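Local coordinates for protein peptidase S15/CocE/NonD (Thaumarchaeota archaeon SCGC AB-539-E09, PDB 4PF1) that probably cleaves peptides as a serine aminopeptidase of the S15 family, using an alpha/beta-hydrolase catalytic domain, at residues A[159-164]-A[326-331]; A[163-168]-A[272-277]; A[287-292]-A[300-305]. One frame throughout, in Å; residues are numbered along the deposited sequence.

Contact 1. Residues A[159-164]-A[326-331]; sequences GGSYEG and WNHGQG
Ser161 and His328 bring the two segments together with their CA atoms 7.9 Å apart. Segment 159-164 breaks sharply from strand to helix, and the turn is made at Ser161, whose backbone takes the strained pair phi 61°, psi -118°. This is the nucleophile elbow of the alpha/beta hydrolases. Its tightness depends on glycine: a CB on Gly159 would lie 2.7 Å from Glu163 O. Segment 326-331 is an irregular loop, pinned by the bond from Asn327 N to Gln330 OE1 (3.1 Å), which arrives in the amide plane on a lone pair.

Ser161 OG swings anti to the backbone N (chi1 -158°) and reaches the edge of the imidazole nearly in its plane, 3.1 Å from His328 NE2. Ser161 CB sits close to the same corner, 3.2 Å from His328 NE2, and a glycerol, probably from the crystallisation liquor, hydrogen-bonds to Ser161 OG. With Asp295 the pair probably forms a Ser-His-Asp catalytic triad. The backbone N of His328 bonds to Gln296 OE1, which helps to hold the loop.

In the fold, Ser161 stands between strand 154-160 and helix 162-169, and its backbone still pairs with Phe184 of the adjacent strand 178-184. The histidine loop follows strand 319-324, and Asn327 and Gln330 lean on Leu338 of strand 337-338.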
loop_
_atom_site.group_PDB
_atom_site.type_symbol
_atom_site.label_atom_id
_atom_site.label_comp_id
_atom_site.label_asym_id
_atom_site.label_seq_id
_atom_site.Cartn_x
_atom_site.Cartn_y
_atom_site.Cartn_z
ATOM N N GLY A 159 -15.502 -27.264 -12.884
ATOM C CA GLY A 159 -16.079 -26.210 -12.060
ATOM C C GLY A 159 -15.839 -26.392 -10.579
ATOM O O GLY A 159 -15.573 -27.504 -10.119
ATOM N N GLY A 160 -15.942 -25.293 -9.839
ATOM C CA GLY A 160 -15.748 -25.282 -8.395
ATOM C C GLY A 160 -16.982 -24.889 -7.608
ATOM O O GLY A 160 -17.845 -24.171 -8.122
ATOM N N SER A 161 -17.057 -25.345 -6.333
ATOM C CA SER A 161 -18.153 -25.056 -5.391
ATOM C C SER A 161 -19.504 -25.583 -5.936
ATOM O O SER A 161 -19.633 -26.794 -6.140
ATOM C CB SER A 161 -18.214 -23.560 -5.088
ATOM O OG SER A 161 -18.884 -23.301 -3.869
ATOM N N TYR A 162 -20.493 -24.683 -6.192
ATOM C CA TYR A 162 -21.791 -25.052 -6.779
ATOM C C TYR A 162 -21.574 -25.612 -8.188
ATOM O O TYR A 162 -22.231 -26.579 -8.575
ATOM C CB TYR A 162 -22.731 -23.834 -6.821
ATOM C CG TYR A 162 -24.211 -24.163 -6.856
ATOM C CD1 TYR A 162 -24.792 -24.744 -7.984
ATOM C CD2 TYR A 162 -25.055 -23.777 -5.819
ATOM C CE1 TYR A 162 -26.163 -24.996 -8.045
ATOM C CE2 TYR A 162 -26.427 -24.025 -5.869
ATOM C CZ TYR A 162 -26.978 -24.622 -6.990
ATOM O OH TYR A 162 -28.333 -24.856 -7.049
ATOM N N GLU A 163 -20.614 -25.029 -8.936
ATOM C CA GLU A 163 -20.244 -25.495 -10.276
ATOM C C GLU A 163 -19.545 -26.860 -10.188
ATOM O O GLU A 163 -19.542 -27.611 -11.157
ATOM C CB GLU A 163 -19.356 -24.467 -10.992
ATOM C CG GLU A 163 -20.065 -23.147 -11.258
ATOM C CD GLU A 163 -19.201 -22.016 -11.782
ATOM O OE1 GLU A 163 -17.987 -22.230 -11.995
ATOM O OE2 GLU A 163 -19.744 -20.907 -11.980
ATOM N N GLY A 164 -18.982 -27.164 -9.018
ATOM C CA GLY A 164 -18.374 -28.455 -8.723
ATOM C C GLY A 164 -19.445 -29.486 -8.435
ATOM O O GLY A 164 -19.319 -30.645 -8.832
ATOM N N TRP A 326 -4.510 -24.490 -0.986
ATOM C CA TRP A 326 -5.423 -23.515 -1.529
ATOM C C TRP A 326 -6.590 -23.196 -0.649
ATOM O O TRP A 326 -7.105 -24.060 0.058
ATOM C CB TRP A 326 -5.956 -24.033 -2.882
ATOM C CG TRP A 326 -4.883 -24.377 -3.874
ATOM C CD1 TRP A 326 -3.795 -23.621 -4.202
ATOM C CD2 TRP A 326 -4.846 -25.526 -4.731
ATOM N NE1 TRP A 326 -3.073 -24.234 -5.198
ATOM C CE2 TRP A 326 -3.691 -25.410 -5.540
ATOM C CE3 TRP A 326 -5.682 -26.645 -4.901
ATOM C CZ2 TRP A 326 -3.330 -26.388 -6.476
ATOM C CZ3 TRP A 326 -5.314 -27.620 -5.815
ATOM C CH2 TRP A 326 -4.161 -27.479 -6.604
ATOM N N ASN A 327 -7.068 -21.954 -0.764
ATOM C CA ASN A 327 -8.321 -21.543 -0.174
ATOM C C ASN A 327 -9.435 -21.982 -1.151
ATOM O O ASN A 327 -9.147 -22.715 -2.104
ATOM C CB ASN A 327 -8.337 -20.029 0.127
ATOM C CG ASN A 327 -8.297 -19.095 -1.066
ATOM O OD1 ASN A 327 -8.502 -19.478 -2.215
ATOM N ND2 ASN A 327 -8.108 -17.819 -0.799
ATOM N N HIS A 328 -10.668 -21.513 -0.958
ATOM C CA HIS A 328 -11.793 -21.926 -1.793
ATOM C C HIS A 328 -11.598 -21.741 -3.337
ATOM O O HIS A 328 -11.975 -22.634 -4.096
ATOM C CB HIS A 328 -13.079 -21.235 -1.346
ATOM C CG HIS A 328 -14.294 -21.790 -2.003
ATOM N ND1 HIS A 328 -14.538 -23.151 -2.031
ATOM C CD2 HIS A 328 -15.277 -21.154 -2.674
ATOM C CE1 HIS A 328 -15.660 -23.297 -2.711
ATOM N NE2 HIS A 328 -16.146 -22.121 -3.108
ATOM N N GLY A 329 -11.037 -20.614 -3.775
ATOM C CA GLY A 329 -10.905 -20.342 -5.207
ATOM C C GLY A 329 -9.526 -20.453 -5.836
ATOM O O GLY A 329 -9.406 -20.336 -7.061
ATOM N N GLN A 330 -8.478 -20.708 -5.025
ATOM C CA GLN A 330 -7.077 -20.736 -5.483
ATOM C C GLN A 330 -6.704 -21.899 -6.427
ATOM O O GLN A 330 -5.743 -21.771 -7.195
ATOM C CB GLN A 330 -6.123 -20.701 -4.301
ATOM C CG GLN A 330 -5.753 -19.279 -3.917
ATOM C CD GLN A 330 -4.831 -19.211 -2.731
ATOM O OE1 GLN A 330 -4.901 -20.019 -1.797
ATOM N NE2 GLN A 330 -3.973 -18.209 -2.726
ATOM N N GLY A 331 -7.447 -23.000 -6.380
ATOM C CA GLY A 331 -7.222 -24.119 -7.293
ATOM C C GLY A 331 -7.614 -23.758 -8.720
ATOM O O GLY A 331 -7.102 -24.343 -9.679
#

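Contact 2. Residues A[163-168]-A[272-277]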
loop_
_atom_site.group_PDB
_atom_site.type_symbol
_atom_site.label_atom_id
_atom_site.label_comp_id
_atom_site.label_asym_id
_atom_site.label_seq_id
_atom_site.Cartn_x
_atom_site.Cartn_y
_atom_site.Cartn_z
ATOM N N GLU A 163 -20.614 -25.029 -8.936
ATOM C CA GLU A 163 -20.244 -25.495 -10.276
ATOM C C GLU A 163 -19.545 -26.860 -10.188
ATOM O O GLU A 163 -19.542 -27.611 -11.157
ATOM C CB GLU A 163 -19.356 -24.467 -10.992
ATOM C CG GLU A 163 -20.065 -23.147 -11.258
ATOM C CD GLU A 163 -19.201 -22.016 -11.782
ATOM O OE1 GLU A 163 -17.987 -22.230 -11.995
ATOM O OE2 GLU A 163 -19.744 -20.907 -11.980
ATOM N N GLY A 164 -18.982 -27.164 -9.018
ATOM C CA GLY A 164 -18.374 -28.455 -8.723
ATOM C C GLY A 164 -19.445 -29.486 -8.435
ATOM O O GLY A 164 -19.319 -30.645 -8.832
ATOM N N TYR A 165 -20.527 -29.050 -7.755
ATOM C CA TYR A 165 -21.702 -29.872 -7.454
ATOM C C TYR A 165 -22.396 -30.265 -8.763
ATOM O O TYR A 165 -22.756 -31.427 -8.932
ATOM C CB TYR A 165 -22.668 -29.112 -6.509
ATOM C CG TYR A 165 -24.060 -29.704 -6.413
ATOM C CD1 TYR A 165 -24.344 -30.723 -5.511
ATOM C CD2 TYR A 165 -25.105 -29.210 -7.191
ATOM C CE1 TYR A 165 -25.625 -31.266 -5.413
ATOM C CE2 TYR A 165 -26.385 -29.759 -7.114
ATOM C CZ TYR A 165 -26.643 -30.778 -6.212
ATOM O OH TYR A 165 -27.906 -31.306 -6.100
ATOM N N THR A 166 -22.553 -29.300 -9.702
ATOM C CA THR A 166 -23.189 -29.572 -10.999
ATOM C C THR A 166 -22.303 -30.497 -11.839
ATOM O O THR A 166 -22.833 -31.331 -12.564
ATOM C CB THR A 166 -23.542 -28.283 -11.750
ATOM O OG1 THR A 166 -22.356 -27.545 -12.021
ATOM C CG2 THR A 166 -24.551 -27.420 -11.000
ATOM N N THR A 167 -20.955 -30.383 -11.694
ATOM C CA THR A 167 -19.971 -31.240 -12.375
ATOM C C THR A 167 -20.168 -32.704 -11.923
ATOM O O THR A 167 -20.150 -33.611 -12.758
ATOM C CB THR A 167 -18.537 -30.722 -12.095
ATOM O OG1 THR A 167 -18.357 -29.459 -12.737
ATOM C CG2 THR A 167 -17.452 -31.690 -12.558
ATOM N N LEU A 168 -20.380 -32.922 -10.607
ATOM C CA LEU A 168 -20.625 -34.255 -10.049
ATOM C C LEU A 168 -21.932 -34.846 -10.584
ATOM O O LEU A 168 -22.003 -36.052 -10.833
ATOM C CB LEU A 168 -20.673 -34.209 -8.512
ATOM C CG LEU A 168 -19.377 -33.860 -7.782
ATOM C CD1 LEU A 168 -19.651 -33.588 -6.319
ATOM C CD2 LEU A 168 -18.330 -34.967 -7.933
ATOM N N GLN A 272 -29.210 -36.107 0.517
ATOM C CA GLN A 272 -28.548 -35.154 -0.381
ATOM C C GLN A 272 -27.011 -35.224 -0.340
ATOM O O GLN A 272 -26.362 -34.600 -1.188
ATOM C CB GLN A 272 -29.008 -33.726 -0.081
ATOM C CG GLN A 272 -30.378 -33.406 -0.657
ATOM C CD GLN A 272 -30.782 -31.995 -0.348
ATOM O OE1 GLN A 272 -30.611 -31.081 -1.161
ATOM N NE2 GLN A 272 -31.297 -31.782 0.847
ATOM N N ALA A 273 -26.427 -35.974 0.627
ATOM C CA ALA A 273 -24.966 -36.118 0.742
ATOM C C ALA A 273 -24.396 -36.738 -0.539
ATOM O O ALA A 273 -24.736 -37.871 -0.887
ATOM C CB ALA A 273 -24.612 -36.965 1.955
ATOM N N MET A 274 -23.605 -35.948 -1.281
ATOM C CA MET A 274 -23.047 -36.319 -2.582
ATOM C C MET A 274 -22.104 -37.516 -2.520
ATOM O O MET A 274 -22.068 -38.294 -3.468
ATOM C CB MET A 274 -22.343 -35.121 -3.229
ATOM C CG MET A 274 -23.297 -34.002 -3.598
ATOM S SD MET A 274 -24.608 -34.569 -4.711
ATOM C CE MET A 274 -23.762 -34.387 -6.290
ATOM N N ASP A 275 -21.354 -37.672 -1.411
ATOM C CA ASP A 275 -20.453 -38.814 -1.221
ATOM C C ASP A 275 -21.263 -40.112 -1.074
ATOM O O ASP A 275 -20.919 -41.122 -1.682
ATOM C CB ASP A 275 -19.538 -38.597 0.005
ATOM C CG ASP A 275 -20.273 -38.449 1.325
ATOM O OD1 ASP A 275 -21.123 -37.535 1.434
ATOM O OD2 ASP A 275 -19.997 -39.242 2.245
ATOM N N LYS A 276 -22.366 -40.060 -0.304
ATOM C CA LYS A 276 -23.238 -41.210 -0.066
ATOM C C LYS A 276 -24.049 -41.542 -1.329
ATOM O O LYS A 276 -24.199 -42.721 -1.663
ATOM C CB LYS A 276 -24.157 -40.948 1.138
ATOM C CG LYS A 276 -23.403 -40.903 2.468
ATOM C CD LYS A 276 -24.260 -40.354 3.603
ATOM C CE LYS A 276 -23.517 -40.300 4.920
ATOM N NZ LYS A 276 -22.506 -39.205 4.955
ATOM N N MET A 277 -24.511 -40.500 -2.061
ATOM C CA MET A 277 -25.273 -40.640 -3.307
ATOM C C MET A 277 -24.401 -41.264 -4.428
ATOM O O MET A 277 -24.807 -42.268 -5.015
ATOM C CB MET A 277 -25.842 -39.272 -3.745
ATOM C CG MET A 277 -26.866 -39.356 -4.872
ATOM S SD MET A 277 -26.113 -39.335 -6.524
ATOM C CE MET A 277 -25.830 -37.582 -6.730
HETATM O O HOH W 1 -28.601 -31.482 -2.935
#
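Tyr165 and Leu168, one turn apart on helix 162-169, receive the bent side chain of Met274 in a buried contact, Met-aromatic on the Tyr165 side and aliphatic on the Leu168 side. It joins the helix that follows the nucleophile elbow to helix 274-279, part of the largely helical insertion between strands 178-184 and 287-292, the place where many alpha/beta hydrolases carry a cap.

Starting at Glu163, the carboxylate turns from the contact to Arg74 and Thr67, while its carbonyl serves the helix: Glu163 O takes both Thr167 N and, at 2.7 Å, Thr167 OG1. Next comes Tyr165, with CG anti to the backbone N (chi1 165°), which carries the ring out to Met274. The methionine crosses the tyrosine side chain at about a right angle. Its sulfur lies 4.7 Å from the ring centroid and 65° off the ring normal, an oblique approach in which Met274 SD comes 3.5 Å from Tyr165 CE1. The phenol oxygen has a firmer partner elsewhere, Lys120 O, yet Tyr165 OH also accepts from a water whose oxygen lies 3.2 Å away. The same water donates to Gln272 OE1 at 2.7 Å.

Thr166 faces the other way and bonds to Arg66 O, and the side chain of Thr167 packs on Val181 and Pro183 of strand 178-184. Leu168 then points back at the partner helix, where it shares the methionine with Tyr165. Because Met274 is bent at both its second and third torsions, its terminal methyl tucks between the two residues instead of running past them: Met274 CE rests 3.8 Å from Leu168 CB and 3.7 Å from Tyr165 CE1.

Contact 3. Residues A[287-292]-A[300-305]; sequences MLIVGG and YGSPKL
Lys304 NZ is gripped by two partners, donating to Tyr300 OH at 2.8 Å and forming a salt bridge with Asp275 OD2 of helix 274-279, which probably offsets the nearby Lys276 amine. The lysine side chain folds back over Tyr300, four residues earlier, with Lys304 CB above one face of the ring, toward the rim. Packing against the strand is mostly apolar, though Ser302 OG comes 3.5 Å from Val290 O. The short axes of strand 287-292 and helix 301-305 approach to 7.7 Å and run at 139° to each other.

Ile289 does most of the bridging through both of its branches. Its CG2, anti to the backbone N, touches Ser302 CB at 3.7 Å. The other branch, with CG1 beside the backbone N (chi1 -47°), extends so that Ile289 CD1 comes 4.0 Å from Leu305 CB. Putting an alanine here removes both branches and would probably open a gap between the strand and the helix, leaving Leu305 CB without its contact on the strand and Ser302 CB with Gly291 alone beside it.

Gly291 permits the closest backbone approach: its CA lies 3.7 Å from Ser302 CB, and a side chain at this position would run straight into the serine. Val290 turns to the opposite side of the sheet and packs on Phe351 of helix 347-365. Strand 287-292, helix 301-309 and the neighbouring parallel strand 319-324 make a beta-alpha-beta crossover of the alpha/beta-hydrolase sheet, and the loop leaving the first strand carries Asp295, the probable acid of a Ser-His-Asp triad.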
loop_
_atom_site.group_PDB
_atom_site.type_symbol
_atom_site.label_atom_id
_atom_site.label_comp_id
_atom_site.label_asym_id
_atom_site.label_seq_id
_atom_site.Cartn_x
_atom_site.Cartn_y
_atom_site.Cartn_z
ATOM N N MET A 287 -12.461 -39.058 -13.054
ATOM C CA MET A 287 -12.633 -37.932 -12.145
ATOM C C MET A 287 -11.310 -37.447 -11.578
ATOM O O MET A 287 -10.505 -38.246 -11.090
ATOM C CB MET A 287 -13.566 -38.351 -10.994
ATOM C CG MET A 287 -14.279 -37.200 -10.319
ATOM S SD MET A 287 -15.393 -37.758 -8.994
ATOM C CE MET A 287 -16.539 -38.795 -9.930
ATOM N N LEU A 288 -11.112 -36.128 -11.604
ATOM C CA LEU A 288 -9.960 -35.466 -11.011
ATOM C C LEU A 288 -10.476 -34.549 -9.894
ATOM O O LEU A 288 -10.870 -33.408 -10.152
ATOM C CB LEU A 288 -9.158 -34.692 -12.087
ATOM C CG LEU A 288 -7.837 -34.018 -11.647
ATOM C CD1 LEU A 288 -6.796 -35.046 -11.208
ATOM C CD2 LEU A 288 -7.266 -33.170 -12.772
ATOM N N ILE A 289 -10.560 -35.089 -8.666
ATOM C CA ILE A 289 -11.072 -34.348 -7.510
ATOM C C ILE A 289 -9.994 -33.384 -7.016
ATOM O O ILE A 289 -8.896 -33.811 -6.660
ATOM C CB ILE A 289 -11.578 -35.292 -6.379
ATOM C CG1 ILE A 289 -12.494 -36.411 -6.944
ATOM C CG2 ILE A 289 -12.291 -34.482 -5.285
ATOM C CD1 ILE A 289 -12.651 -37.634 -6.037
ATOM N N VAL A 290 -10.308 -32.083 -7.023
ATOM C CA VAL A 290 -9.370 -31.033 -6.634
ATOM C C VAL A 290 -9.853 -30.346 -5.360
ATOM O O VAL A 290 -10.865 -29.637 -5.372
ATOM C CB VAL A 290 -9.143 -30.008 -7.780
ATOM C CG1 VAL A 290 -7.887 -29.185 -7.536
ATOM C CG2 VAL A 290 -9.079 -30.695 -9.141
ATOM N N GLY A 291 -9.127 -30.576 -4.273
ATOM C CA GLY A 291 -9.423 -29.994 -2.971
ATOM C C GLY A 291 -8.341 -29.054 -2.480
ATOM O O GLY A 291 -7.192 -29.130 -2.924
ATOM N N GLY A 292 -8.718 -28.168 -1.564
ATOM C CA GLY A 292 -7.813 -27.202 -0.960
ATOM C C GLY A 292 -7.684 -27.388 0.535
ATOM O O GLY A 292 -8.691 -27.567 1.230
ATOM N N TYR A 300 -14.721 -30.083 3.580
ATOM C CA TYR A 300 -15.141 -31.458 3.884
ATOM C C TYR A 300 -15.311 -32.319 2.619
ATOM O O TYR A 300 -14.916 -33.492 2.609
ATOM C CB TYR A 300 -16.471 -31.411 4.675
ATOM C CG TYR A 300 -17.138 -32.749 4.914
ATOM C CD1 TYR A 300 -16.896 -33.471 6.078
ATOM C CD2 TYR A 300 -18.089 -33.243 4.026
ATOM C CE1 TYR A 300 -17.521 -34.693 6.313
ATOM C CE2 TYR A 300 -18.705 -34.474 4.240
ATOM C CZ TYR A 300 -18.425 -35.192 5.391
ATOM O OH TYR A 300 -19.061 -36.383 5.629
ATOM N N GLY A 301 -15.941 -31.739 1.605
ATOM C CA GLY A 301 -16.326 -32.399 0.364
ATOM C C GLY A 301 -15.328 -33.254 -0.393
ATOM O O GLY A 301 -15.563 -34.452 -0.585
ATOM N N SER A 302 -14.268 -32.627 -0.922
ATOM C CA SER A 302 -13.278 -33.280 -1.786
ATOM C C SER A 302 -12.566 -34.502 -1.125
ATOM O O SER A 302 -12.577 -35.572 -1.739
ATOM C CB SER A 302 -12.265 -32.269 -2.305
ATOM O OG SER A 302 -12.931 -31.220 -2.993
ATOM N N PRO A 303 -11.998 -34.420 0.117
ATOM C CA PRO A 303 -11.381 -35.628 0.706
ATOM C C PRO A 303 -12.399 -36.742 0.990
ATOM O O PRO A 303 -12.067 -37.917 0.826
ATOM C CB PRO A 303 -10.733 -35.116 1.991
ATOM C CG PRO A 303 -11.418 -33.851 2.296
ATOM C CD PRO A 303 -11.855 -33.251 1.011
ATOM N N LYS A 304 -13.649 -36.378 1.373
ATOM C CA LYS A 304 -14.714 -37.365 1.615
ATOM C C LYS A 304 -15.116 -38.043 0.292
ATOM O O LYS A 304 -15.415 -39.238 0.287
ATOM C CB LYS A 304 -15.937 -36.715 2.302
ATOM C CG LYS A 304 -16.995 -37.715 2.790
ATOM C CD LYS A 304 -16.684 -38.272 4.183
ATOM C CE LYS A 304 -17.571 -39.441 4.555
ATOM N NZ LYS A 304 -18.969 -39.026 4.845
ATOM N N LEU A 305 -15.073 -37.286 -0.837
ATOM C CA LEU A 305 -15.363 -37.818 -2.174
ATOM C C LEU A 305 -14.358 -38.891 -2.551
ATOM O O LEU A 305 -14.763 -39.978 -2.952
ATOM C CB LEU A 305 -15.358 -36.709 -3.242
ATOM C CG LEU A 305 -16.655 -35.953 -3.465
ATOM C CD1 LEU A 305 -16.460 -34.861 -4.503
ATOM C CD2 LEU A 305 -17.787 -36.892 -3.893
#

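In the fold
Contact 1 is the probable catalytic centre, and the other two lie beside it. Contact 2 begins on the same helix 162-169, its centre about 13 Å from that of contact 1; Tyr165, like Ser161, has glycerol, probably a crystallisation molecule, about 3 Å from its side chain. Contact 3 is nearer, its centre about 10 Å from that of contact 1. There Trp326, two residues before His328, packs on the strand, with Trp326 CZ3 3.5 Å from Val290 CG1. Contacts 2 and 3, centres about 11 Å apart, are tied by the salt bridge of Asp275 OD2 to Lys304 NZ (2.8 Å), and Leu168 CD1 lies 3.9 Å from Leu305 CD1, joining the elbow helix to the crossover helix.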